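Local coordinates for protein putative citrate lyase (Ralstonia eutropha, PDB 3QQW) that probably acts as a magnesium-dependent lyase of the HpcH/HpaI aldolase/citrate lyase family, perhaps cleaving (S)-citramalyl-CoA, at residues C[114-119]-C[149-154]; C[170-175]-C[219-224]; C[54-59]-C[86-91]. All blocks are in the same frame, centred on the assembly; numbering follows the deposited sequence.

How the interactions relate
All three contacts belong to one closed parallel barrel of eight strands, the TIM fold. Along the chain interaction 3 comes first, then interaction 1, then interaction 2. Interactions 3 and 1 have centres about 10 Å apart and meet where strand 115-117 lies beside strand 85-88, through the hydrogen bond from T116 N to A87 O and the salt bridge from K119 to E56. Interactions 1 and 2, centres about 9 Å apart, adjoin through neighbouring strands 148-152 and 170-175, with H149 hydrogen-bonded to E171. Interactions 2 and 3 do not touch; their centres are about 17 Å apart. R88 and E153, both predicted to bind substrate, thus sit on contacts joined through strand 115-117.

Interaction 1: C[114-119]-C[149-154]; sequences YITVPK and HVLIET
H149 and Y114 lay their rings flat on one another in an offset stack, centroids 3.9 Å apart and planes 7° from parallel. The imidazole CE1 sits over the centre of the phenol ring, while Y114 CB lies over the imidazole face in a CH-pi contact. Y114 CG stands between its backbone N and carbonyl carbon (chi1 54°), which turns the ring toward H149. The polar atoms are satisfied by other parts of the barrel: Y114 OH bonds T52 OG1, and H149 NE2 bonds E171 OE2. H149 ND1 shares water 1 with T116 OG1 and has a weak hydrogen bond to E26 OE1; the water lies in the imidazole plane, 2.8 Å from ND1, and accepts from the threonine hydroxyl.

The backbones are two adjacent parallel strands of the TIM barrel, the ends of a beta-alpha-beta unit whose connection contains helix 123-139. H149 N donates a hydrogen bond to I115 O at 2.8 Å, V117 N to H149 O at 2.8 Å, and L151 N to V117 O at 2.9 Å, each nearly straight. V117 O accepts a second hydrogen bond, from water 2, which also donates to L151 O. Beside the ladder, T116 CG2 packs on L151 CD2, and L151 CB lies against P118 CA.

Beyond the strands, E153 reaches back to K119. Its OE2 accepts from K119 N at 2.7 Å through the anti lone pair, with an N-H...O angle of 143°, and the lysine NZ adds a long salt bridge to the same oxygen. NZ has further partners in E56 and D179, though the lysine is poorly ordered. E153 is predicted to bind magnesium and substrate, and D179 magnesium; E153 OE1 lies close to D179 OD2, and a metal between them would probably ease that like-charge approach.

Interaction 2: C[170-175]-C[219-224]; sequences IEVLDF and GIVPAH
Four backbone hydrogen bonds run between E171, L173 and F175 on one strand and V221 and A223 on the other. V221 N donates to E171 O at 2.9 Å, L173 N to V221 O at 3.1 Å, A223 N to L173 O at 2.8 Å, and F175 N to A223 O at 2.9 Å. V172 CA adds a C-H...O contact to V221 O. The two parallel strands, sixth and seventh of the TIM barrel, run at 30° to each other, and helix 202-217 lies in the connection between them.

Apolar contacts fall on both sheet faces. On the side of L173 and P222, I220 does most of the work: its first torsion (chi1 -67°) turns CG2 toward L173, 3.8 Å from L173 CG, and its CD1 meets I170 CG2. L173 also packs on A215 of helix 202-217, outside the barrel. On the other side, V172 CG1 packs against A223 CB, and V172 CG2 meets V221 CB.

The polar side chains are served largely from outside the pair. D174 OD1 rests 3.3 Å from A223 CB in van der Waals contact, and accepts a hydrogen bond from W253 NE1. E171 is held by H149 of the other neighbouring strand, and H224 NE2 pairs with K208 NZ. Where the strand pair begins, water 3 donates to I170 O and G219 O, bridging carbonyls ahead of the first direct bond.

The chemistry thus implies strands joined by main-chain bonds and hydrocarbon packing, while D174 and E171 add side-chain links to 251-254 and 148-152, beside the sheet's main-chain bonds.

Interaction 3: C[54-59]-C[86-91]; sequences DCEDGA and GARIHD
The predicted substrate-binding arginine, R88, is clasped here by three carboxylates, D54, E56 and D57, in a salt-bridge network. D54 takes the guanidinium side-on: R88 NE donates to OD1 at 3.0 Å and NH2 to OD2 at 2.8 Å, both nearly straight and in the guanidinium plane. The carboxylate is turned 37° from that plane, so NE meets OD1 from above the carboxylate. D57 N reaches the same OD1 from the opposite face at 3.1 Å, closing an Asx motif that fixes the aspartate from its own loop. A bend in the arginine chain at chi3 (57°) brings its end alongside D54.

E56 comes from another side. Its OE1 hangs over one face of the guanidinium, 3.2 Å from NH1, with the two planes at 80°; the attraction is of charge alone, since no N-H points at the oxygen, while OE2 turns to K119. D57 OD2 adds a longer salt bridge to NH2, so that nitrogen faces two acids.

In the TIM barrel, D54 ends strand 49-54 and R88 ends strand 85-88, the parallel neighbour, and the loop after D54 runs on toward helix 64-76. R88 O receives C55 N at 2.8 Å and, weakly, E56 N, so one carbonyl grips the start of that loop. Farther along, E56 CA sits over a face of the H90 ring in a CH-pi contact, and A59 CB touches its edge at CE1, 3.9 Å away. H90 ND1 is anchored by D100, and the ring stacks on H94.

Interaction 1: C[114-119]-C[149-154]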
# COMPACT_ATOMS: atom_id res chain seq x y z
N TYR C 114 -0.24 30.90 -2.88
CA TYR C 114 -0.85 29.73 -2.27
C TYR C 114 -0.87 29.84 -0.76
O TYR C 114 -0.15 30.66 -0.17
CB TYR C 114 -0.11 28.42 -2.67
CG TYR C 114 1.36 28.45 -2.38
CD1 TYR C 114 1.86 28.07 -1.14
CD2 TYR C 114 2.27 28.86 -3.36
CE1 TYR C 114 3.23 28.13 -0.86
CE2 TYR C 114 3.63 28.94 -3.08
CZ TYR C 114 4.11 28.57 -1.83
OH TYR C 114 5.46 28.62 -1.58
N ILE C 115 -1.65 28.95 -0.12
CA ILE C 115 -1.68 28.80 1.33
C ILE C 115 -1.30 27.36 1.62
O ILE C 115 -1.85 26.42 1.03
CB ILE C 115 -3.03 29.21 1.96
CG1 ILE C 115 -3.16 30.74 1.98
CG2 ILE C 115 -3.20 28.64 3.38
CD1 ILE C 115 -4.52 31.20 2.14
N THR C 116 -0.32 27.19 2.50
CA THR C 116 0.15 25.89 2.97
C THR C 116 -0.58 25.62 4.29
O THR C 116 -0.53 26.43 5.22
CB THR C 116 1.65 25.86 3.05
OG1 THR C 116 2.16 26.07 1.74
CG2 THR C 116 2.17 24.55 3.59
N VAL C 117 -1.31 24.49 4.33
CA VAL C 117 -2.11 24.07 5.48
C VAL C 117 -1.38 22.90 6.16
O VAL C 117 -1.23 21.81 5.57
CB VAL C 117 -3.55 23.69 5.05
CG1 VAL C 117 -4.40 23.25 6.23
CG2 VAL C 117 -4.22 24.82 4.29
N PRO C 118 -0.97 23.08 7.42
CA PRO C 118 -0.21 22.02 8.09
C PRO C 118 -1.02 21.17 9.07
O PRO C 118 -2.08 21.58 9.54
CB PRO C 118 0.83 22.82 8.88
CG PRO C 118 0.10 24.05 9.27
CD PRO C 118 -1.00 24.30 8.25
N LYS C 119 -0.45 20.00 9.43
CA LYS C 119 -0.91 19.13 10.50
C LYS C 119 -2.41 18.81 10.53
O LYS C 119 -2.95 18.59 11.63
CB LYS C 119 -0.51 19.78 11.84
CG LYS C 119 0.85 19.38 12.37
CD LYS C 119 1.39 20.46 13.32
CE LYS C 119 2.90 20.54 13.36
NZ LYS C 119 3.49 20.99 12.07
N HIS C 149 -1.84 24.09 -0.60
CA HIS C 149 -0.79 23.09 -0.39
C HIS C 149 -1.13 22.42 0.92
O HIS C 149 -1.27 23.11 1.94
CB HIS C 149 0.61 23.70 -0.35
CG HIS C 149 1.08 24.33 -1.63
ND1 HIS C 149 2.41 24.67 -1.81
CD2 HIS C 149 0.38 24.69 -2.74
CE1 HIS C 149 2.48 25.23 -3.01
NE2 HIS C 149 1.28 25.26 -3.61
N VAL C 150 -1.34 21.11 0.89
CA VAL C 150 -1.75 20.40 2.11
C VAL C 150 -0.65 19.48 2.59
O VAL C 150 -0.16 18.63 1.84
CB VAL C 150 -3.09 19.63 1.88
CG1 VAL C 150 -3.52 18.87 3.12
CG2 VAL C 150 -4.19 20.58 1.44
N LEU C 151 -0.26 19.65 3.85
CA LEU C 151 0.71 18.75 4.47
C LEU C 151 0.05 17.43 4.83
O LEU C 151 -1.03 17.42 5.44
CB LEU C 151 1.30 19.37 5.75
CG LEU C 151 2.64 20.12 5.68
CD1 LEU C 151 3.77 19.25 5.20
CD2 LEU C 151 2.52 21.38 4.92
N ILE C 152 0.70 16.33 4.45
CA ILE C 152 0.31 14.96 4.83
C ILE C 152 1.37 14.57 5.82
O ILE C 152 2.50 14.26 5.42
CB ILE C 152 0.15 14.02 3.61
CG1 ILE C 152 -0.85 14.62 2.56
CG2 ILE C 152 -0.25 12.60 4.07
CD1 ILE C 152 -2.32 14.93 3.05
N GLU C 153 1.08 14.76 7.12
CA GLU C 153 2.07 14.53 8.17
C GLU C 153 1.46 13.94 9.45
O GLU C 153 2.06 14.02 10.53
CB GLU C 153 2.83 15.83 8.48
CG GLU C 153 1.99 17.02 8.90
CD GLU C 153 2.76 18.33 8.94
OE1 GLU C 153 4.00 18.30 8.84
OE2 GLU C 153 2.11 19.40 9.05
N THR C 154 0.25 13.37 9.34
CA THR C 154 -0.44 12.73 10.45
C THR C 154 -0.99 11.40 10.00
O THR C 154 -1.09 11.16 8.79
CB THR C 154 -1.55 13.62 11.01
OG1 THR C 154 -2.60 13.74 10.07
CG2 THR C 154 -1.06 14.98 11.46
O HOH W 1 3.59 24.37 0.68
O HOH W 2 -2.64 19.46 6.58

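Interaction 2: C[170-175]-C[219-224]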
# COMPACT_ATOMS: atom_id res chain seq x y z
N ILE C 170 -6.56 22.24 -4.45
CA ILE C 170 -5.28 21.72 -3.97
C ILE C 170 -4.39 21.55 -5.19
O ILE C 170 -4.81 20.99 -6.20
CB ILE C 170 -5.42 20.40 -3.14
CG1 ILE C 170 -6.29 20.64 -1.88
CG2 ILE C 170 -4.03 19.79 -2.75
CD1 ILE C 170 -6.62 19.36 -1.12
N GLU C 171 -3.18 22.09 -5.10
CA GLU C 171 -2.23 21.93 -6.21
C GLU C 171 -0.99 21.19 -5.72
O GLU C 171 -0.26 20.65 -6.55
CB GLU C 171 -1.88 23.27 -6.88
CG GLU C 171 -1.13 24.23 -5.98
CD GLU C 171 -0.58 25.47 -6.65
OE1 GLU C 171 -0.95 25.77 -7.80
OE2 GLU C 171 0.21 26.17 -5.98
N VAL C 172 -0.78 21.12 -4.39
CA VAL C 172 0.36 20.39 -3.82
C VAL C 172 -0.08 19.58 -2.59
O VAL C 172 -0.87 20.05 -1.77
CB VAL C 172 1.57 21.30 -3.46
CG1 VAL C 172 2.64 20.53 -2.70
CG2 VAL C 172 2.18 21.99 -4.66
N LEU C 173 0.49 18.36 -2.46
CA LEU C 173 0.47 17.51 -1.27
C LEU C 173 1.90 17.48 -0.79
O LEU C 173 2.80 17.08 -1.54
CB LEU C 173 -0.10 16.11 -1.48
CG LEU C 173 -1.58 15.98 -1.88
CD1 LEU C 173 -2.00 14.52 -1.90
CD2 LEU C 173 -2.51 16.77 -0.91
N ASP C 174 2.13 17.98 0.43
CA ASP C 174 3.47 18.05 1.01
C ASP C 174 3.69 16.93 1.96
O ASP C 174 2.87 16.71 2.85
CB ASP C 174 3.65 19.39 1.76
CG ASP C 174 3.68 20.62 0.91
OD1 ASP C 174 4.58 20.74 0.10
OD2 ASP C 174 2.82 21.50 1.13
N PHE C 175 4.81 16.24 1.85
CA PHE C 175 5.12 15.18 2.83
C PHE C 175 5.87 15.77 4.03
O PHE C 175 6.96 16.31 3.89
CB PHE C 175 5.93 14.05 2.19
CG PHE C 175 5.99 12.87 3.13
CD1 PHE C 175 4.86 12.10 3.37
CD2 PHE C 175 7.16 12.57 3.82
CE1 PHE C 175 4.89 11.04 4.29
CE2 PHE C 175 7.20 11.51 4.73
CZ PHE C 175 6.07 10.75 4.95
N GLY C 219 -4.12 14.93 -10.32
CA GLY C 219 -3.46 16.06 -10.97
C GLY C 219 -2.89 17.06 -9.98
O GLY C 219 -2.99 18.27 -10.17
N ILE C 220 -2.32 16.54 -8.89
CA ILE C 220 -1.71 17.34 -7.83
C ILE C 220 -0.22 17.04 -7.82
O ILE C 220 0.17 15.89 -8.04
CB ILE C 220 -2.40 17.07 -6.46
CG1 ILE C 220 -3.87 17.58 -6.47
CG2 ILE C 220 -1.64 17.69 -5.30
CD1 ILE C 220 -4.71 17.00 -5.40
N VAL C 221 0.59 18.06 -7.58
CA VAL C 221 2.03 17.92 -7.48
C VAL C 221 2.40 17.32 -6.10
O VAL C 221 2.05 17.90 -5.06
CB VAL C 221 2.75 19.28 -7.73
CG1 VAL C 221 4.21 19.23 -7.32
CG2 VAL C 221 2.61 19.71 -9.19
N PRO C 222 3.13 16.18 -6.05
CA PRO C 222 3.60 15.68 -4.75
C PRO C 222 4.93 16.35 -4.39
O PRO C 222 5.85 16.36 -5.21
CB PRO C 222 3.72 14.17 -4.97
CG PRO C 222 3.77 13.99 -6.50
CD PRO C 222 3.61 15.33 -7.16
N ALA C 223 5.04 16.95 -3.18
CA ALA C 223 6.26 17.62 -2.75
C ALA C 223 6.93 16.89 -1.59
O ALA C 223 6.26 16.36 -0.69
CB ALA C 223 5.99 19.06 -2.38
N HIS C 224 8.27 16.81 -1.69
CA HIS C 224 9.09 16.10 -0.73
C HIS C 224 9.56 17.02 0.39
O HIS C 224 9.70 18.21 0.20
CB HIS C 224 10.29 15.48 -1.46
CG HIS C 224 11.00 14.43 -0.66
ND1 HIS C 224 12.27 14.64 -0.17
CD2 HIS C 224 10.59 13.19 -0.29
CE1 HIS C 224 12.58 13.54 0.50
NE2 HIS C 224 11.61 12.64 0.46
O HOH W 3 -4.15 20.59 -8.90
O HOH W 4 6.81 18.78 1.40

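Interaction 3: C[54-59]-C[86-91]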
# COMPACT_ATOMS: atom_id res chain seq x y z
N ASP C 54 6.59 31.52 6.31
CA ASP C 54 6.19 30.63 7.36
C ASP C 54 5.55 31.37 8.55
O ASP C 54 6.22 32.15 9.17
CB ASP C 54 7.39 29.81 7.81
CG ASP C 54 7.01 28.50 8.45
OD1 ASP C 54 5.80 28.31 8.76
OD2 ASP C 54 7.90 27.66 8.66
N CYS C 55 4.26 31.13 8.84
CA CYS C 55 3.56 31.70 10.01
C CYS C 55 3.66 30.69 11.09
O CYS C 55 4.18 31.02 12.16
CB CYS C 55 2.10 32.06 9.71
SG CYS C 55 1.89 33.56 8.74
N GLU C 56 3.25 29.43 10.76
CA GLU C 56 3.25 28.22 11.58
C GLU C 56 4.47 28.12 12.49
O GLU C 56 4.30 28.03 13.71
CB GLU C 56 3.16 26.97 10.69
CG GLU C 56 2.43 25.82 11.37
CD GLU C 56 3.16 24.50 11.47
OE1 GLU C 56 3.86 24.11 10.50
OE2 GLU C 56 2.98 23.82 12.51
N ASP C 57 5.69 28.15 11.90
CA ASP C 57 6.95 28.10 12.66
C ASP C 57 7.46 29.51 12.96
O ASP C 57 8.00 29.73 14.06
CB ASP C 57 8.04 27.28 11.93
CG ASP C 57 7.86 25.77 11.88
OD1 ASP C 57 6.95 25.24 12.57
OD2 ASP C 57 8.65 25.10 11.16
N GLY C 58 7.27 30.44 12.02
CA GLY C 58 7.72 31.83 12.12
C GLY C 58 7.20 32.63 13.30
O GLY C 58 7.99 33.24 14.03
N ALA C 59 5.87 32.61 13.51
CA ALA C 59 5.15 33.37 14.54
C ALA C 59 5.50 32.93 15.97
O ALA C 59 5.51 31.73 16.29
CB ALA C 59 3.65 33.27 14.33
N GLY C 86 4.00 32.34 -1.18
CA GLY C 86 2.84 31.80 -0.49
C GLY C 86 3.04 31.90 1.01
O GLY C 86 4.07 32.42 1.46
N ALA C 87 2.10 31.39 1.79
CA ALA C 87 2.22 31.44 3.24
C ALA C 87 1.78 30.15 3.89
O ALA C 87 0.79 29.57 3.48
CB ALA C 87 1.42 32.60 3.80
N ARG C 88 2.47 29.73 4.94
CA ARG C 88 2.04 28.59 5.72
C ARG C 88 1.35 29.16 6.94
O ARG C 88 1.98 29.84 7.73
CB ARG C 88 3.17 27.60 6.11
CG ARG C 88 2.65 26.58 7.12
CD ARG C 88 3.46 25.33 7.37
NE ARG C 88 4.83 25.60 7.80
CZ ARG C 88 5.75 24.65 7.97
NH1 ARG C 88 5.44 23.37 7.81
NH2 ARG C 88 6.99 24.98 8.33
N ILE C 89 0.05 28.89 7.07
CA ILE C 89 -0.76 29.32 8.20
C ILE C 89 -0.62 28.26 9.29
O ILE C 89 0.00 27.24 9.07
CB ILE C 89 -2.24 29.51 7.71
CG1 ILE C 89 -2.88 28.14 7.26
CG2 ILE C 89 -2.27 30.58 6.57
CD1 ILE C 89 -4.38 28.13 7.03
N HIS C 90 -1.20 28.48 10.45
CA HIS C 90 -1.22 27.53 11.56
C HIS C 90 -2.17 26.34 11.25
O HIS C 90 -3.01 26.43 10.36
CB HIS C 90 -1.65 28.27 12.85
CG HIS C 90 -0.59 29.19 13.38
ND1 HIS C 90 -0.50 30.52 12.95
CD2 HIS C 90 0.43 28.95 14.24
CE1 HIS C 90 0.53 31.04 13.59
NE2 HIS C 90 1.11 30.13 14.39
N ASP C 91 -2.01 25.22 11.98
CA ASP C 91 -2.78 24.02 11.74
C ASP C 91 -4.29 24.20 12.07
O ASP C 91 -4.65 25.12 12.81
CB ASP C 91 -2.17 22.84 12.48
CG ASP C 91 -2.35 22.88 13.96
OD1 ASP C 91 -1.46 23.42 14.65
OD2 ASP C 91 -3.38 22.37 14.44